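PDB 1JK0: ribonucleoside-diphosphate reductase small chain 2 from Saccharomyces cerevisiae, which forms part of ribonucleotide reductase, which makes deoxyribonucleotides from ribonucleotides, and is required for proper folding of RNR2 and for assembly with the large subunits. Local coordinates for residues B[163-167]-B[245-250]; B[187-191]-B[250-254]; B[56-62]-B[126-130]. All coordinates share one frame; numbering follows the deposited sequence.

Interaction 1 of 3, residues B[163-167]-B[245-250]; sequences FIERW and KIITEA
The indole of W167 is held on both faces by aliphatic carbon. I246 of residues 245-250 lies over one face, with CG1 above the six-membered ring in a CH-pi contact and CD1 3.5 Å from W167 CE3. On the opposite face sits R166 CG, from the residue before the indole. CG of W167 lies anti to the carbonyl carbon (chi1 -46°). The ring plane then runs past I246 toward E249, and E249 OE1 comes to its edge, 3.6 Å from W167 CZ2.

F163 approaches differently. Its ring edge faces the backbone oxygen of I246, in the ring plane, with CZ 3.5 Å from I246 O. A250 CB covers one face of this ring, 4.1 Å from the centroid. I246 CG2 touches both aromatics, 3.6 Å from F163 CZ.

Beside the indole R166 forms a salt bridge with E249. E249 OE2 lies over a guanidinium face, but this oxygen is modelled too close, so the detail is doubtful.

The contact is helix packing in the ferritin-like, all-helical fold of the family. It joins the end of helix 155-166 to helix 240-258. Helix 175-188 packs against both, through A184 on F163 and through V180 and I188 on I247.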
loop_
_atom_site.group_PDB
_atom_site.type_symbol
_atom_site.label_atom_id
_atom_site.label_comp_id
_atom_site.label_asym_id
_atom_site.label_seq_id
_atom_site.Cartn_x
_atom_site.Cartn_y
_atom_site.Cartn_z
ATOM N N PHE B 163 -7.338 -18.712 -19.856
ATOM C CA PHE B 163 -6.759 -19.541 -18.811
ATOM C C PHE B 163 -7.100 -18.930 -17.453
ATOM O O PHE B 163 -7.649 -19.602 -16.584
ATOM C CB PHE B 163 -5.246 -19.632 -19.015
ATOM C CG PHE B 163 -4.526 -20.392 -17.938
ATOM C CD1 PHE B 163 -3.948 -19.724 -16.863
ATOM C CD2 PHE B 163 -4.402 -21.771 -18.013
ATOM C CE1 PHE B 163 -3.254 -20.417 -15.882
ATOM C CE2 PHE B 163 -3.713 -22.472 -17.039
ATOM C CZ PHE B 163 -3.135 -21.793 -15.970
ATOM N N ILE B 164 -6.789 -17.651 -17.276
ATOM C CA ILE B 164 -7.099 -16.983 -16.021
ATOM C C ILE B 164 -8.618 -16.975 -15.826
ATOM O O ILE B 164 -9.115 -16.886 -14.702
ATOM C CB ILE B 164 -6.561 -15.528 -16.007
ATOM C CG1 ILE B 164 -5.039 -15.547 -16.142
ATOM C CG2 ILE B 164 -6.965 -14.827 -14.722
ATOM C CD1 ILE B 164 -4.396 -14.165 -16.151
ATOM N N GLU B 165 -9.356 -17.080 -16.927
ATOM C CA GLU B 165 -10.816 -17.087 -16.869
ATOM C C GLU B 165 -11.327 -18.467 -16.469
ATOM O O GLU B 165 -12.481 -18.623 -16.071
ATOM C CB GLU B 165 -11.400 -16.719 -18.232
ATOM C CG GLU B 165 -12.916 -16.696 -18.255
ATOM C CD GLU B 165 -13.484 -15.609 -17.365
ATOM O OE1 GLU B 165 -14.427 -15.897 -16.596
ATOM O OE2 GLU B 165 -12.987 -14.463 -17.444
ATOM N N ARG B 166 -10.449 -19.460 -16.563
ATOM C CA ARG B 166 -10.802 -20.840 -16.252
ATOM C C ARG B 166 -10.631 -21.245 -14.784
ATOM O O ARG B 166 -11.594 -21.656 -14.131
ATOM C CB ARG B 166 -9.983 -21.780 -17.152
ATOM C CG ARG B 166 -10.518 -23.203 -17.261
ATOM C CD ARG B 166 -9.596 -24.117 -18.083
ATOM N NE ARG B 166 -9.431 -23.681 -19.469
ATOM C CZ ARG B 166 -8.444 -22.905 -19.911
ATOM N NH1 ARG B 166 -7.511 -22.466 -19.078
ATOM N NH2 ARG B 166 -8.388 -22.568 -21.192
ATOM N N TRP B 167 -9.413 -21.125 -14.264
ATOM C CA TRP B 167 -9.147 -21.524 -12.888
ATOM C C TRP B 167 -9.214 -20.427 -11.821
ATOM O O TRP B 167 -9.600 -20.701 -10.686
ATOM C CB TRP B 167 -7.788 -22.214 -12.807
ATOM C CG TRP B 167 -7.542 -23.246 -13.877
ATOM C CD1 TRP B 167 -6.940 -23.044 -15.081
ATOM C CD2 TRP B 167 -7.839 -24.650 -13.809
ATOM N NE1 TRP B 167 -6.831 -24.235 -15.765
ATOM C CE2 TRP B 167 -7.374 -25.235 -15.007
ATOM C CE3 TRP B 167 -8.449 -25.470 -12.851
ATOM C CZ2 TRP B 167 -7.497 -26.598 -15.271
ATOM C CZ3 TRP B 167 -8.570 -26.831 -13.116
ATOM C CH2 TRP B 167 -8.095 -27.378 -14.318
ATOM N N LYS B 245 -3.159 -30.684 -14.772
ATOM C CA LYS B 245 -4.125 -30.252 -15.780
ATOM C C LYS B 245 -4.099 -28.734 -15.955
ATOM O O LYS B 245 -4.408 -28.222 -17.033
ATOM C CB LYS B 245 -5.549 -30.701 -15.412
ATOM C CG LYS B 245 -5.838 -32.194 -15.634
ATOM C CD LYS B 245 -7.319 -32.551 -15.371
ATOM C CE LYS B 245 -8.263 -31.895 -16.388
ATOM N NZ LYS B 245 -9.709 -32.176 -16.144
ATOM N N ILE B 246 -3.723 -28.020 -14.896
ATOM C CA ILE B 246 -3.656 -26.561 -14.939
ATOM C C ILE B 246 -2.360 -26.076 -15.588
ATOM O O ILE B 246 -2.373 -25.142 -16.390
ATOM C CB ILE B 246 -3.771 -25.969 -13.524
ATOM C CG1 ILE B 246 -5.084 -26.432 -12.891
ATOM C CG2 ILE B 246 -3.727 -24.449 -13.583
ATOM C CD1 ILE B 246 -5.278 -25.984 -11.467
ATOM N N ILE B 247 -1.247 -26.719 -15.245
ATOM C CA ILE B 247 0.049 -26.349 -15.803
ATOM C C ILE B 247 0.125 -26.578 -17.310
ATOM O O ILE B 247 0.471 -25.669 -18.071
ATOM C CB ILE B 247 1.189 -27.144 -15.144
ATOM C CG1 ILE B 247 1.556 -26.508 -13.805
ATOM C CG2 ILE B 247 2.396 -27.199 -16.074
ATOM C CD1 ILE B 247 0.475 -26.611 -12.766
ATOM N N THR B 248 -0.182 -27.802 -17.730
ATOM C CA THR B 248 -0.143 -28.167 -19.138
ATOM C C THR B 248 -0.785 -27.077 -19.983
ATOM O O THR B 248 -0.146 -26.531 -20.887
ATOM C CB THR B 248 -0.867 -29.502 -19.383
ATOM O OG1 THR B 248 -0.165 -30.553 -18.715
ATOM C CG2 THR B 248 -0.913 -29.822 -20.864
ATOM N N GLU B 249 -2.039 -26.753 -19.682
ATOM C CA GLU B 249 -2.756 -25.718 -20.424
ATOM C C GLU B 249 -1.946 -24.425 -20.594
ATOM O O GLU B 249 -1.929 -23.843 -21.680
ATOM C CB GLU B 249 -4.088 -25.397 -19.741
ATOM C CG GLU B 249 -4.982 -26.599 -19.542
ATOM C CD GLU B 249 -6.404 -26.215 -19.180
ATOM O OE1 GLU B 249 -7.180 -27.119 -18.802
ATOM O OE2 GLU B 249 -6.753 -25.019 -19.286
ATOM N N ALA B 250 -1.285 -23.980 -19.526
ATOM C CA ALA B 250 -0.480 -22.760 -19.568
ATOM C C ALA B 250 0.776 -22.998 -20.391
ATOM O O ALA B 250 1.332 -22.069 -20.984
ATOM C CB ALA B 250 -0.106 -22.321 -18.162
#

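Interaction 2 of 3, residues B[187-191]-B[250-254]; sequences GIFQA and AVEIE
F189 turns its ring toward helix 240-258, although its CB leaves the backbone on the far side. The chi1 of -89° swings the ring back, and it meets the helix obliquely. One side of the ring rests on A250, with CE1 3.4 Å from A250 CB. The other reaches I253, whose CG2 is 4.1 Å from F189 CE2. I253 and F189 cross at a slant, and the CG2 branch makes the touch. The CB of I188 points toward the helix. Its CG2 meets V251 CG2 at 4.0 Å, the two side chains nearly perpendicular, and its CD1 lies 4.3 Å from A250 CB.

Here the turn after helix 175-188 packs on helix 240-258 in the all-helical, ferritin-like fold of ribonucleotide reductase small chains. Residues 189-190 link helix 175-188 to helix 191-200, and Q190 holds the N-cap position of the latter. The side chain of Q190 is about 5 Å from that of Y131, the predicted active-site residue.

E254 bends at chi2 (55°) and brings its chain against this turn, with CG 3.5 Å from F189 O, although that oxygen is less surely placed. Shortening E254 to an alanine would probably open a gap beside the F189 carbonyl and leave the turn less firmly placed. I278 of helix 277-288 also packs on E254, while L285 of that helix touches I188.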
loop_
_atom_site.group_PDB
_atom_site.type_symbol
_atom_site.label_atom_id
_atom_site.label_comp_id
_atom_site.label_asym_id
_atom_site.label_seq_id
_atom_site.Cartn_x
_atom_site.Cartn_y
_atom_site.Cartn_z
ATOM N N GLY B 187 5.249 -17.980 -13.125
ATOM C CA GLY B 187 6.500 -18.624 -13.491
ATOM C C GLY B 187 6.537 -19.331 -14.828
ATOM O O GLY B 187 7.533 -19.245 -15.543
ATOM N N ILE B 188 5.467 -20.040 -15.168
ATOM C CA ILE B 188 5.427 -20.746 -16.438
ATOM C C ILE B 188 5.400 -19.743 -17.575
ATOM O O ILE B 188 6.402 -19.537 -18.252
ATOM C CB ILE B 188 4.178 -21.653 -16.559
ATOM C CG1 ILE B 188 4.155 -22.668 -15.414
ATOM C CG2 ILE B 188 4.197 -22.380 -17.903
ATOM C CD1 ILE B 188 2.959 -23.590 -15.435
ATOM N N PHE B 189 4.249 -19.104 -17.759
ATOM C CA PHE B 189 4.059 -18.135 -18.826
ATOM C C PHE B 189 5.278 -17.445 -19.403
ATOM O O PHE B 189 6.023 -18.048 -20.174
ATOM C CB PHE B 189 3.032 -17.089 -18.425
ATOM C CG PHE B 189 1.640 -17.481 -18.778
ATOM C CD1 PHE B 189 1.016 -18.530 -18.114
ATOM C CD2 PHE B 189 0.978 -16.859 -19.831
ATOM C CE1 PHE B 189 -0.244 -18.962 -18.491
ATOM C CE2 PHE B 189 -0.289 -17.284 -20.222
ATOM C CZ PHE B 189 -0.902 -18.342 -19.549
ATOM N N GLN B 190 5.501 -16.191 -19.042
ATOM C CA GLN B 190 6.621 -15.463 -19.622
ATOM C C GLN B 190 8.028 -16.048 -19.501
ATOM O O GLN B 190 9.010 -15.341 -19.718
ATOM C CB GLN B 190 6.603 -14.040 -19.096
ATOM C CG GLN B 190 5.342 -13.309 -19.461
ATOM C CD GLN B 190 5.307 -11.935 -18.867
ATOM O OE1 GLN B 190 5.278 -11.784 -17.650
ATOM N NE2 GLN B 190 5.322 -10.915 -19.721
ATOM N N ALA B 191 8.135 -17.335 -19.176
ATOM C CA ALA B 191 9.443 -17.973 -19.055
ATOM C C ALA B 191 10.177 -17.834 -20.383
ATOM O O ALA B 191 11.404 -17.682 -20.423
ATOM C CB ALA B 191 9.287 -19.446 -18.687
ATOM N N ALA B 250 -1.285 -23.980 -19.526
ATOM C CA ALA B 250 -0.480 -22.760 -19.568
ATOM C C ALA B 250 0.776 -22.998 -20.391
ATOM O O ALA B 250 1.332 -22.069 -20.984
ATOM C CB ALA B 250 -0.106 -22.321 -18.162
ATOM N N VAL B 251 1.237 -24.241 -20.420
ATOM C CA VAL B 251 2.415 -24.562 -21.202
ATOM C C VAL B 251 2.007 -24.510 -22.670
ATOM O O VAL B 251 2.801 -24.149 -23.531
ATOM C CB VAL B 251 2.968 -25.956 -20.842
ATOM C CG1 VAL B 251 4.162 -26.285 -21.716
ATOM C CG2 VAL B 251 3.374 -25.984 -19.375
ATOM N N GLU B 252 0.755 -24.854 -22.951
ATOM C CA GLU B 252 0.263 -24.807 -24.324
ATOM C C GLU B 252 0.051 -23.354 -24.732
ATOM O O GLU B 252 0.444 -22.944 -25.826
ATOM C CB GLU B 252 -1.054 -25.577 -24.465
ATOM C CG GLU B 252 -0.933 -27.084 -24.255
ATOM C CD GLU B 252 -2.288 -27.781 -24.271
ATOM O OE1 GLU B 252 -2.345 -28.983 -23.923
ATOM O OE2 GLU B 252 -3.293 -27.127 -24.634
ATOM N N ILE B 253 -0.568 -22.575 -23.851
ATOM C CA ILE B 253 -0.821 -21.173 -24.136
ATOM C C ILE B 253 0.502 -20.410 -24.187
ATOM O O ILE B 253 0.564 -19.309 -24.730
ATOM C CB ILE B 253 -1.739 -20.526 -23.066
ATOM C CG1 ILE B 253 -3.025 -21.342 -22.894
ATOM C CG2 ILE B 253 -2.099 -19.100 -23.481
ATOM C CD1 ILE B 253 -4.022 -20.728 -21.915
ATOM N N GLU B 254 1.562 -20.993 -23.625
ATOM C CA GLU B 254 2.871 -20.336 -23.632
ATOM C C GLU B 254 3.631 -20.590 -24.922
ATOM O O GLU B 254 4.018 -19.647 -25.607
ATOM C CB GLU B 254 3.725 -20.797 -22.449
ATOM C CG GLU B 254 5.225 -20.459 -22.565
ATOM C CD GLU B 254 5.507 -18.977 -22.805
ATOM O OE1 GLU B 254 4.734 -18.134 -22.301
ATOM O OE2 GLU B 254 6.514 -18.654 -23.479
#

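Interaction 3 of 3, residues B[56-62]-B[126-130]; sequences FWTAEEI and IYSEV
W57 and Y127 share one acceptor: NE1 of W57 and OH of Y127 both hydrogen-bond to OD2 of D219, on helix 207-232. This fixes the polar ends of the two rings close together. The ring planes are 26° apart but slid past each other, with 5.5 Å between the centroid of the W57 six-membered ring and that of Y127. The rings barely overlap, and W57 comes in at the edge of Y127. The W57 indole gets there with CG between its backbone N and carbonyl carbon (chi1 56°).

I126 points at the loop and spreads its branches along it. CD1 is 3.8 Å from F56 CE1, and CG2 is 3.9 Å from T58 CA. Residues 56-62 thus pack over helix 111-138 of the ferritin-like helical fold. The side chain of Y127 is about 4 Å from that of Y131, the predicted active-site residue on the same helix.

Further along, I62 and V130 cross at about a right angle, with I62 CD1 3.9 Å from V130 CG2. A59 CB sits 3.5 Å from E129 OE2. E129 OE2 also lies 4.4 Å from E60 OE1. Each of these two carboxylates has a salt bridge to a basic side chain of the other protein chain, which probably offsets their repulsion.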
loop_
_atom_site.group_PDB
_atom_site.type_symbol
_atom_site.label_atom_id
_atom_site.label_comp_id
_atom_site.label_asym_id
_atom_site.label_seq_id
_atom_site.Cartn_x
_atom_site.Cartn_y
_atom_site.Cartn_z
ATOM N N PHE B 56 14.860 -4.988 -3.043
ATOM C CA PHE B 56 14.263 -3.797 -3.629
ATOM C C PHE B 56 15.221 -3.002 -4.545
ATOM O O PHE B 56 16.290 -2.560 -4.122
ATOM C CB PHE B 56 13.741 -2.901 -2.511
ATOM C CG PHE B 56 13.262 -1.562 -2.975
ATOM C CD1 PHE B 56 12.094 -1.445 -3.717
ATOM C CD2 PHE B 56 13.987 -0.421 -2.690
ATOM C CE1 PHE B 56 11.651 -0.202 -4.172
ATOM C CE2 PHE B 56 13.557 0.822 -3.137
ATOM C CZ PHE B 56 12.385 0.931 -3.885
ATOM N N TRP B 57 14.833 -2.835 -5.805
ATOM C CA TRP B 57 15.632 -2.085 -6.767
ATOM C C TRP B 57 14.698 -1.168 -7.569
ATOM O O TRP B 57 13.466 -1.317 -7.533
ATOM C CB TRP B 57 16.379 -3.033 -7.711
ATOM C CG TRP B 57 15.493 -3.999 -8.453
ATOM C CD1 TRP B 57 14.911 -5.136 -7.957
ATOM C CD2 TRP B 57 15.070 -3.897 -9.824
ATOM N NE1 TRP B 57 14.157 -5.744 -8.935
ATOM C CE2 TRP B 57 14.240 -5.009 -10.088
ATOM C CE3 TRP B 57 15.315 -2.972 -10.855
ATOM C CZ2 TRP B 57 13.654 -5.223 -11.347
ATOM C CZ3 TRP B 57 14.736 -3.183 -12.098
ATOM C CH2 TRP B 57 13.914 -4.304 -12.336
ATOM N N THR B 58 15.275 -0.220 -8.294
ATOM C CA THR B 58 14.464 0.704 -9.070
ATOM C C THR B 58 14.971 0.887 -10.505
ATOM O O THR B 58 16.051 0.405 -10.865
ATOM C CB THR B 58 14.418 2.067 -8.385
ATOM O OG1 THR B 58 15.749 2.594 -8.280
ATOM C CG2 THR B 58 13.796 1.934 -6.986
ATOM N N ALA B 59 14.177 1.555 -11.334
ATOM C CA ALA B 59 14.569 1.792 -12.716
ATOM C C ALA B 59 15.871 2.631 -12.750
ATOM O O ALA B 59 16.782 2.368 -13.547
ATOM C CB ALA B 59 13.431 2.503 -13.454
ATOM N N GLU B 60 15.959 3.620 -11.861
ATOM C CA GLU B 60 17.136 4.477 -11.782
ATOM C C GLU B 60 18.417 3.676 -11.591
ATOM O O GLU B 60 19.469 4.068 -12.072
ATOM C CB GLU B 60 17.016 5.478 -10.628
ATOM C CG GLU B 60 16.060 6.645 -10.853
ATOM C CD GLU B 60 14.596 6.244 -10.834
ATOM O OE1 GLU B 60 13.746 7.138 -11.030
ATOM O OE2 GLU B 60 14.290 5.046 -10.622
ATOM N N GLU B 61 18.335 2.562 -10.873
ATOM C CA GLU B 61 19.512 1.730 -10.630
ATOM C C GLU B 61 19.924 0.971 -11.879
ATOM O O GLU B 61 20.827 0.132 -11.842
ATOM C CB GLU B 61 19.254 0.749 -9.473
ATOM C CG GLU B 61 19.440 1.384 -8.101
ATOM C CD GLU B 61 19.289 0.412 -6.943
ATOM O OE1 GLU B 61 19.770 0.746 -5.839
ATOM O OE2 GLU B 61 18.692 -0.672 -7.114
ATOM N N ILE B 62 19.253 1.280 -12.986
ATOM C CA ILE B 62 19.528 0.647 -14.267
ATOM C C ILE B 62 19.987 1.666 -15.294
ATOM O O ILE B 62 19.360 2.712 -15.462
ATOM C CB ILE B 62 18.280 -0.054 -14.810
ATOM C CG1 ILE B 62 18.022 -1.325 -14.007
ATOM C CG2 ILE B 62 18.457 -0.377 -16.283
ATOM C CD1 ILE B 62 16.801 -2.100 -14.453
ATOM N N ILE B 126 7.386 -0.881 -10.992
ATOM C CA ILE B 126 8.743 -0.501 -11.349
ATOM C C ILE B 126 9.111 -1.263 -12.636
ATOM O O ILE B 126 9.785 -0.717 -13.524
ATOM C CB ILE B 126 9.721 -0.849 -10.208
ATOM C CG1 ILE B 126 9.443 0.066 -9.003
ATOM C CG2 ILE B 126 11.176 -0.702 -10.679
ATOM C CD1 ILE B 126 10.219 -0.279 -7.730
ATOM N N TYR B 127 8.655 -2.514 -12.751
ATOM C CA TYR B 127 8.943 -3.296 -13.952
ATOM C C TYR B 127 8.251 -2.583 -15.115
ATOM O O TYR B 127 8.842 -2.362 -16.161
ATOM C CB TYR B 127 8.399 -4.732 -13.833
ATOM C CG TYR B 127 8.922 -5.520 -12.653
ATOM C CD1 TYR B 127 8.185 -6.582 -12.114
ATOM C CD2 TYR B 127 10.133 -5.178 -12.045
ATOM C CE1 TYR B 127 8.636 -7.268 -11.007
ATOM C CE2 TYR B 127 10.588 -5.863 -10.929
ATOM C CZ TYR B 127 9.836 -6.903 -10.410
ATOM O OH TYR B 127 10.280 -7.553 -9.267
ATOM N N SER B 128 6.992 -2.212 -14.903
ATOM C CA SER B 128 6.220 -1.548 -15.927
ATOM C C SER B 128 6.898 -0.248 -16.365
ATOM O O SER B 128 6.668 0.232 -17.472
ATOM C CB SER B 128 4.806 -1.284 -15.411
ATOM O OG SER B 128 3.894 -1.083 -16.490
ATOM N N GLU B 129 7.732 0.322 -15.499
ATOM C CA GLU B 129 8.449 1.555 -15.830
ATOM C C GLU B 129 9.724 1.238 -16.585
ATOM O O GLU B 129 9.966 1.787 -17.652
ATOM C CB GLU B 129 8.848 2.354 -14.582
ATOM C CG GLU B 129 9.527 3.684 -14.950
ATOM C CD GLU B 129 10.081 4.447 -13.764
ATOM O OE1 GLU B 129 9.445 4.460 -12.696
ATOM O OE2 GLU B 129 11.151 5.070 -13.909
ATOM N N VAL B 130 10.555 0.368 -16.023
ATOM C CA VAL B 130 11.790 0.032 -16.699
ATOM C C VAL B 130 11.476 -0.434 -18.115
ATOM O O VAL B 130 12.123 0.007 -19.064
ATOM C CB VAL B 130 12.607 -1.034 -15.917
ATOM C CG1 VAL B 130 11.714 -2.125 -15.443
ATOM C CG2 VAL B 130 13.700 -1.604 -16.795
#

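Overall arrangement
Interaction 3 comes first along the chain and closes before the other two open. Interactions 1 and 2 follow with alternating segments. They share A250 and helix 240-258, their centres are 10 Å apart, and they pack directly, F163 on I253 and I247 on I188. Helices 155-166 and 175-188, consecutive in the chain, thus pack on one common helix, and the two contacts adjoin. Interaction 3 lies about 30 Å from interaction 1 and 24 Å from interaction 2, between centres. It is on the opposite side of the chain's centre from interaction 1 and faces the partner chain. Interactions 2 and 3 both come near Y131, the predicted active-site residue.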